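Local coordinates for putative methyltransferase protein (Bacteroides fragilis, PDB 5BP9) that binds S-adenosyl-L-homocysteine and is probably an S-adenosylmethionine-dependent methyltransferase whose substrate is not established, at residues A[53-58]-A[136-141]; A[169-174]-A[244-249]. One frame throughout, in Å; residues are numbered along the deposited sequence. Where two conformers were deposited one is given.

Overall arrangement
From the N terminus the chain enters helix 49-60, runs through strands 66-69 and 76-78 into the first part of the mixed sheet, and returns on helix 133-142, where contact 1 closes a loop of 77 residues. After strand 161-166 the chain reaches the loop 169-174, passes through helix 180-190 and strands 195-202 and 226-233, and comes back at the end of strand 236-244, where contact 2 closes a second loop of 69 residues. The loops follow one another in series. The centres of the two contacts lie about 26 Å apart, on opposite sides of the chain's centre. Contact 1 packs the N-terminal helix on the Rossmann-like core; contact 2 joins that core to the antiparallel sheet.

Contact 1 (A[53-58]-A[136-141]); sequences AIADFY and VEVMKL
Tyr58 reaches from helix 53-58 across to helix 136-141 and touches it along its length. Its CB rests on both methyls of Val138, 3.9 Å from CG1, and CG stays near the same methyl. Farther out, CE2 lies 3.8 Å from Leu141 CB, the two side chains crossing at about a right angle. With CG anti to the backbone N (chi1 175°), the ring extends to the last turn of helix 133-142. At its tip, OH is 3.3 Å from Leu141 O, and a water in the ring plane, 2.7 Å from Tyr58 OH, donates a hydrogen bond to that carbonyl.

The two segments run at 33° to each other, with axes 9.4 Å apart. Helix 133-142 follows strand 125-130 in the Rossmann-like methyltransferase fold, and helix 49-60, near the N terminus of the model, packs against it. Val138 fills the gap between them: CG1 meets Ile54 CG2 at 3.6 Å, while CG2 sits 3.7 Å from Ala55 CA, close against the backbone of the first helix. Beyond this apolar strip Glu137 OE1 is hydrogen-bonded to His59, a second tie between the helices. On the inner side, the side chain of Ile54 comes to about 6 Å from the bound S-adenosyl-L-homocysteine.

Contact 2 (A[169-174]-A[244-249]); sequences NGSGII and LYIDFQ. With SAH (S-adenosyl-L-homocysteine), chain D.
Leu244 O is gripped by two side chains of the loop 169-174 that reach it from opposite faces of its carbonyl plane. Ser171 OG donates the shorter bond, 2.7 Å to Leu244 O, and Asn169 ND2 the longer, 3.0 Å to the same oxygen with an N-H...O angle of 146°. Neither donor follows a lone pair: the amide nitrogen stands well out of the carbonyl plane. Returning the link, Leu244 N donates to Gly172 O at 3.2 Å. Gly172 CA also lies 3.3 Å from Leu244 O in a CA-H...O contact.

The Asn169 amide does a second job. With CG anti to the backbone N (chi1 -165°), it is carried onto one face of the Tyr245 ring and stacks there with the planes 20° apart. ND2 sits over the ring centre, 3.4 Å above its plane, and OD1 lies above and just beyond the ring's rim near CD2. OD1 is in turn hydrogen-bonded to Ser201, whose hydroxyl also meets Ser171 OG and Ile246 N. Below this polar layer, Ser171 CB packs against Ile246 CG2 at 3.6 Å, and Leu244 CD2 lies against Ile174 CB.

The loop follows strand 161-166 of the Rossmann-like core, and its 3-10 turn carries Ile173 of the S-adenosyl-L-homocysteine pocket, which lies beside the adenine in the conformer given. Leu244 ends strand 236-244, one of the two outer strands of the antiparallel sheet, shortly before helix 248-257. Asn169 is thus held by Leu244 O, by Ser201 and by the stack on Tyr245, which together restrict its rotation, while Ser171 secures the same buried carbonyl from the other face, consistent with a firm backing for the loop that carries the adenine-contacting isoleucine.

Contact 1 (A[53-58]-A[136-141])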
loop_
_atom_site.group_PDB
_atom_site.type_symbol
_atom_site.label_atom_id
_atom_site.label_comp_id
_atom_site.label_asym_id
_atom_site.label_seq_id
_atom_site.Cartn_x
_atom_site.Cartn_y
_atom_site.Cartn_z
ATOM N N ALA A 53 -15.180 7.388 -3.274
ATOM C CA ALA A 53 -14.594 8.415 -4.150
ATOM C C ALA A 53 -14.219 7.863 -5.515
ATOM O O ALA A 53 -14.559 8.454 -6.571
ATOM C CB ALA A 53 -13.382 9.031 -3.508
ATOM N N ILE A 54 -13.547 6.715 -5.479
ATOM C CA ILE A 54 -13.119 5.986 -6.673
ATOM C C ILE A 54 -14.335 5.599 -7.510
ATOM O O ILE A 54 -14.309 5.770 -8.745
ATOM C CB ILE A 54 -12.253 4.736 -6.272
ATOM C CG1 ILE A 54 -10.872 5.211 -5.806
ATOM C CG2 ILE A 54 -12.110 3.710 -7.417
ATOM C CD1 ILE A 54 -10.042 4.157 -5.085
ATOM N N ALA A 55 -15.378 5.077 -6.866
ATOM C CA ALA A 55 -16.602 4.673 -7.582
ATOM C C ALA A 55 -17.333 5.856 -8.208
ATOM O O ALA A 55 -17.762 5.780 -9.373
ATOM C CB ALA A 55 -17.509 3.874 -6.660
ATOM N N ASP A 56 -17.421 6.976 -7.497
ATOM C CA ASP A 56 -18.009 8.179 -8.097
ATOM C C ASP A 56 -17.271 8.595 -9.360
ATOM O O ASP A 56 -17.896 8.877 -10.398
ATOM C CB ASP A 56 -18.000 9.341 -7.111
ATOM C CG ASP A 56 -19.318 9.601 -6.492
ATOM O OD1 ASP A 56 -20.286 8.825 -6.700
ATOM O OD2 ASP A 56 -19.367 10.614 -5.762
ATOM N N PHE A 57 -15.946 8.638 -9.279
ATOM C CA PHE A 57 -15.140 9.062 -10.409
ATOM C C PHE A 57 -15.242 8.078 -11.580
ATOM O O PHE A 57 -15.316 8.482 -12.754
ATOM C CB PHE A 57 -13.676 9.229 -10.009
ATOM C CG PHE A 57 -12.846 9.925 -11.052
ATOM C CD1 PHE A 57 -12.864 11.309 -11.159
ATOM C CD2 PHE A 57 -12.063 9.194 -11.940
ATOM C CE1 PHE A 57 -12.111 11.955 -12.122
ATOM C CE2 PHE A 57 -11.305 9.837 -12.900
ATOM C CZ PHE A 57 -11.328 11.219 -12.990
ATOM N N TYR A 58 -15.248 6.787 -11.273
ATOM C CA TYR A 58 -15.353 5.793 -12.323
ATOM C C TYR A 58 -16.717 5.890 -13.033
ATOM O O TYR A 58 -16.791 5.860 -14.269
ATOM C CB TYR A 58 -15.151 4.367 -11.774
ATOM C CG TYR A 58 -15.382 3.367 -12.888
ATOM C CD1 TYR A 58 -14.443 3.226 -13.910
ATOM C CD2 TYR A 58 -16.555 2.665 -12.969
ATOM C CE1 TYR A 58 -14.667 2.368 -14.975
ATOM C CE2 TYR A 58 -16.804 1.795 -14.037
ATOM C CZ TYR A 58 -15.858 1.651 -15.018
ATOM O OH TYR A 58 -16.092 0.801 -16.058
ATOM N N VAL A 136 -12.729 -2.687 -5.214
ATOM C CA VAL A 136 -12.749 -3.955 -5.946
ATOM C C VAL A 136 -13.788 -3.945 -7.076
ATOM O O VAL A 136 -13.486 -4.418 -8.199
ATOM C CB VAL A 136 -12.899 -5.148 -4.979
ATOM C CG1 VAL A 136 -13.164 -6.459 -5.717
ATOM C CG2 VAL A 136 -11.671 -5.254 -4.071
ATOM N N GLU A 137 -14.964 -3.349 -6.815
ATOM C CA GLU A 137 -15.998 -3.159 -7.854
ATOM C C GLU A 137 -15.417 -2.455 -9.051
ATOM O O GLU A 137 -15.548 -2.916 -10.175
ATOM C CB GLU A 137 -17.177 -2.299 -7.326
ATOM C CG GLU A 137 -18.073 -1.628 -8.382
ATOM C CD GLU A 137 -19.239 -0.854 -7.778
ATOM O OE1 GLU A 137 -19.460 0.298 -8.228
ATOM O OE2 GLU A 137 -19.899 -1.412 -6.860
ATOM N N VAL A 138 -14.799 -1.312 -8.798
ATOM C CA VAL A 138 -14.218 -0.499 -9.851
ATOM C C VAL A 138 -13.132 -1.232 -10.606
ATOM O O VAL A 138 -13.122 -1.198 -11.835
ATOM C CB VAL A 138 -13.740 0.869 -9.311
ATOM C CG1 VAL A 138 -12.858 1.633 -10.316
ATOM C CG2 VAL A 138 -14.960 1.694 -8.916
HETATM N N MSE A 139 -12.223 -1.888 -9.891
HETATM C CA MSE A 139 -11.198 -2.682 -10.541
HETATM C C MSE A 139 -11.798 -3.666 -11.516
HETATM O O MSE A 139 -11.300 -3.801 -12.645
HETATM C CB MSE A 139 -10.311 -3.466 -9.554
HETATM C CG MSE A 139 -9.398 -2.493 -8.831
HETATM SE SE MSE A 139 -7.935 -3.452 -7.960
HETATM C CE MSE A 139 -8.837 -3.592 -6.239
ATOM N N LYS A 140 -12.847 -4.373 -11.096
ATOM C CA LYS A 140 -13.449 -5.376 -11.986
ATOM C C LYS A 140 -14.023 -4.736 -13.240
ATOM O O LYS A 140 -13.801 -5.203 -14.381
ATOM C CB LYS A 140 -14.505 -6.180 -11.238
ATOM C CG LYS A 140 -13.956 -7.087 -10.156
ATOM C CD LYS A 140 -15.052 -7.822 -9.425
ATOM C CE LYS A 140 -14.563 -8.806 -8.383
ATOM N NZ LYS A 140 -13.755 -9.921 -8.936
ATOM N N LEU A 141 -14.726 -3.646 -13.048
ATOM C CA LEU A 141 -15.361 -2.943 -14.163
ATOM C C LEU A 141 -14.368 -2.285 -15.107
ATOM O O LEU A 141 -14.649 -2.174 -16.320
ATOM C CB LEU A 141 -16.418 -1.955 -13.638
ATOM C CG LEU A 141 -17.575 -2.564 -12.838
ATOM C CD1 LEU A 141 -18.476 -1.471 -12.273
ATOM C CD2 LEU A 141 -18.385 -3.541 -13.676
HETATM O O HOH W 1 -14.199 0.552 -17.958
#

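Contact 2 (A[169-174]-A[244-249])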
loop_
_atom_site.group_PDB
_atom_site.type_symbol
_atom_site.label_atom_id
_atom_site.label_comp_id
_atom_site.label_asym_id
_atom_site.label_seq_id
_atom_site.Cartn_x
_atom_site.Cartn_y
_atom_site.Cartn_z
ATOM N N ASN A 169 3.442 4.352 -0.460
ATOM C CA ASN A 169 3.717 4.066 0.932
ATOM C C ASN A 169 3.237 2.671 1.285
ATOM O O ASN A 169 2.320 2.477 2.102
ATOM C CB ASN A 169 3.135 5.096 1.906
ATOM C CG ASN A 169 3.743 4.947 3.271
ATOM O OD1 ASN A 169 4.965 4.961 3.386
ATOM N ND2 ASN A 169 2.920 4.752 4.309
ATOM N N GLY A 170 3.883 1.693 0.651
ATOM C CA GLY A 170 3.555 0.305 0.810
ATOM C C GLY A 170 3.669 -0.232 2.205
ATOM O O GLY A 170 2.985 -1.176 2.553
ATOM N N SER A 171 4.503 0.395 3.033
ATOM C CA SER A 171 4.591 0.018 4.423
ATOM C C SER A 171 3.301 0.288 5.202
ATOM O O SER A 171 3.087 -0.284 6.257
ATOM C CB SER A 171 5.739 0.762 5.084
ATOM O OG SER A 171 5.619 2.142 4.890
ATOM N N GLY A 172 2.467 1.185 4.692
ATOM C CA GLY A 172 1.308 1.646 5.406
ATOM C C GLY A 172 0.453 0.594 6.040
ATOM O O GLY A 172 0.105 0.692 7.227
ATOM N N ILE A 173 0.153 -0.439 5.245
ATOM C CA ILE A 173 -0.711 -1.569 5.592
ATOM C C ILE A 173 -0.261 -2.298 6.861
ATOM O O ILE A 173 -1.067 -2.883 7.588
ATOM C CB ILE A 173 -0.823 -2.498 4.354
ATOM C CG1 ILE A 173 -1.829 -1.866 3.375
ATOM C CG2 ILE A 173 -1.351 -3.891 4.681
ATOM C CD1 ILE A 173 -1.932 -2.543 2.029
ATOM N N ILE A 174 1.052 -2.287 7.092
ATOM C CA ILE A 174 1.628 -2.943 8.293
ATOM C C ILE A 174 1.145 -2.252 9.589
ATOM O O ILE A 174 0.988 -2.903 10.644
ATOM C CB ILE A 174 3.171 -3.042 8.221
ATOM C CG1 ILE A 174 3.585 -3.840 6.976
ATOM C CG2 ILE A 174 3.749 -3.684 9.503
ATOM C CD1 ILE A 174 5.031 -3.707 6.629
ATOM N N LEU A 244 1.705 3.066 8.683
ATOM C CA LEU A 244 3.130 3.104 8.978
ATOM C C LEU A 244 3.942 3.684 7.833
ATOM O O LEU A 244 3.867 3.213 6.682
ATOM C CB LEU A 244 3.636 1.692 9.246
ATOM C CG LEU A 244 5.138 1.525 9.555
ATOM C CD1 LEU A 244 5.530 2.167 10.878
ATOM C CD2 LEU A 244 5.491 0.044 9.540
ATOM N N TYR A 245 4.734 4.703 8.151
ATOM C CA TYR A 245 5.863 5.134 7.315
ATOM C C TYR A 245 7.122 4.634 7.999
ATOM O O TYR A 245 7.187 4.625 9.214
ATOM C CB TYR A 245 5.912 6.666 7.191
ATOM C CG TYR A 245 4.716 7.252 6.494
ATOM C CD1 TYR A 245 3.508 7.403 7.171
ATOM C CD2 TYR A 245 4.783 7.646 5.178
ATOM C CE1 TYR A 245 2.391 7.910 6.537
ATOM C CE2 TYR A 245 3.667 8.168 4.530
ATOM C CZ TYR A 245 2.470 8.296 5.213
ATOM O OH TYR A 245 1.345 8.806 4.577
ATOM N N ILE A 246 8.098 4.176 7.229
ATOM C CA ILE A 246 9.271 3.569 7.839
ATOM C C ILE A 246 10.507 3.958 7.036
ATOM O O ILE A 246 10.540 3.858 5.796
ATOM C CB ILE A 246 9.093 2.038 7.983
ATOM C CG1 ILE A 246 10.219 1.416 8.814
ATOM C CG2 ILE A 246 8.980 1.355 6.616
ATOM C CD1 ILE A 246 9.953 -0.016 9.210
ATOM N N ASP A 247 11.516 4.443 7.750
ATOM C CA ASP A 247 12.820 4.736 7.112
ATOM C C ASP A 247 13.561 3.454 6.772
ATOM O O ASP A 247 13.303 2.398 7.383
ATOM C CB ASP A 247 13.658 5.650 8.031
ATOM C CG ASP A 247 14.162 4.938 9.245
ATOM O OD1 ASP A 247 13.457 4.909 10.253
ATOM O OD2 ASP A 247 15.251 4.333 9.177
ATOM N N PHE A 248 14.487 3.536 5.808
ATOM C CA PHE A 248 15.142 2.320 5.316
ATOM C C PHE A 248 15.922 1.563 6.409
ATOM O O PHE A 248 15.896 0.321 6.445
ATOM C CB PHE A 248 16.081 2.595 4.120
ATOM C CG PHE A 248 16.763 1.342 3.623
ATOM C CD1 PHE A 248 16.072 0.439 2.826
ATOM C CD2 PHE A 248 18.038 1.003 4.046
ATOM C CE1 PHE A 248 16.664 -0.733 2.403
ATOM C CE2 PHE A 248 18.630 -0.170 3.639
ATOM C CZ PHE A 248 17.948 -1.040 2.822
ATOM N N GLN A 249 16.616 2.278 7.299
ATOM C CA GLN A 249 17.408 1.577 8.314
ATOM C C GLN A 249 16.503 0.820 9.279
ATOM O O GLN A 249 16.810 -0.314 9.692
ATOM C CB GLN A 249 18.354 2.492 9.094
ATOM C CG GLN A 249 19.487 3.046 8.253
ATOM C CD GLN A 249 19.003 4.085 7.260
ATOM O OE1 GLN A 249 18.255 4.989 7.625
ATOM N NE2 GLN A 249 19.379 3.940 5.999
HETATM N N SAH D . -2.004 1.031 -4.232
HETATM C CA SAH D . -3.081 2.057 -4.512
HETATM C CB SAH D . -3.861 2.510 -3.269
HETATM C CG SAH D . -3.021 2.996 -2.087
HETATM S SD SAH D . -4.058 3.404 -0.712
HETATM C C SAH D . -2.493 3.272 -5.176
HETATM O O SAH D . -1.282 3.379 -5.340
HETATM O OXT SAH D . -3.186 4.202 -5.584
HETATM C "C5'" SAH D . -3.947 1.938 0.282
HETATM C "C4'" SAH D . -4.942 0.863 -0.140
HETATM O "O4'" SAH D . -4.703 -0.307 0.670
HETATM C "C3'" SAH D . -6.420 1.198 0.038
HETATM O "O3'" SAH D . -7.134 0.946 -1.194
HETATM C "C2'" SAH D . -6.872 0.299 1.184
HETATM O "O2'" SAH D . -8.243 -0.049 1.187
HETATM C "C1'" SAH D . -5.960 -0.897 1.035
HETATM N N9 SAH D . -5.731 -1.729 2.227
HETATM C C8 SAH D . -5.539 -1.295 3.484
HETATM N N7 SAH D . -5.295 -2.237 4.343
HETATM C C5 SAH D . -5.303 -3.391 3.585
HETATM C C6 SAH D . -5.115 -4.746 3.892
HETATM N N6 SAH D . -4.843 -5.186 5.132
HETATM N N1 SAH D . -5.200 -5.657 2.882
HETATM C C2 SAH D . -5.480 -5.215 1.637
HETATM N N3 SAH D . -5.673 -3.946 1.237
HETATM C C4 SAH D . -5.584 -3.071 2.259
#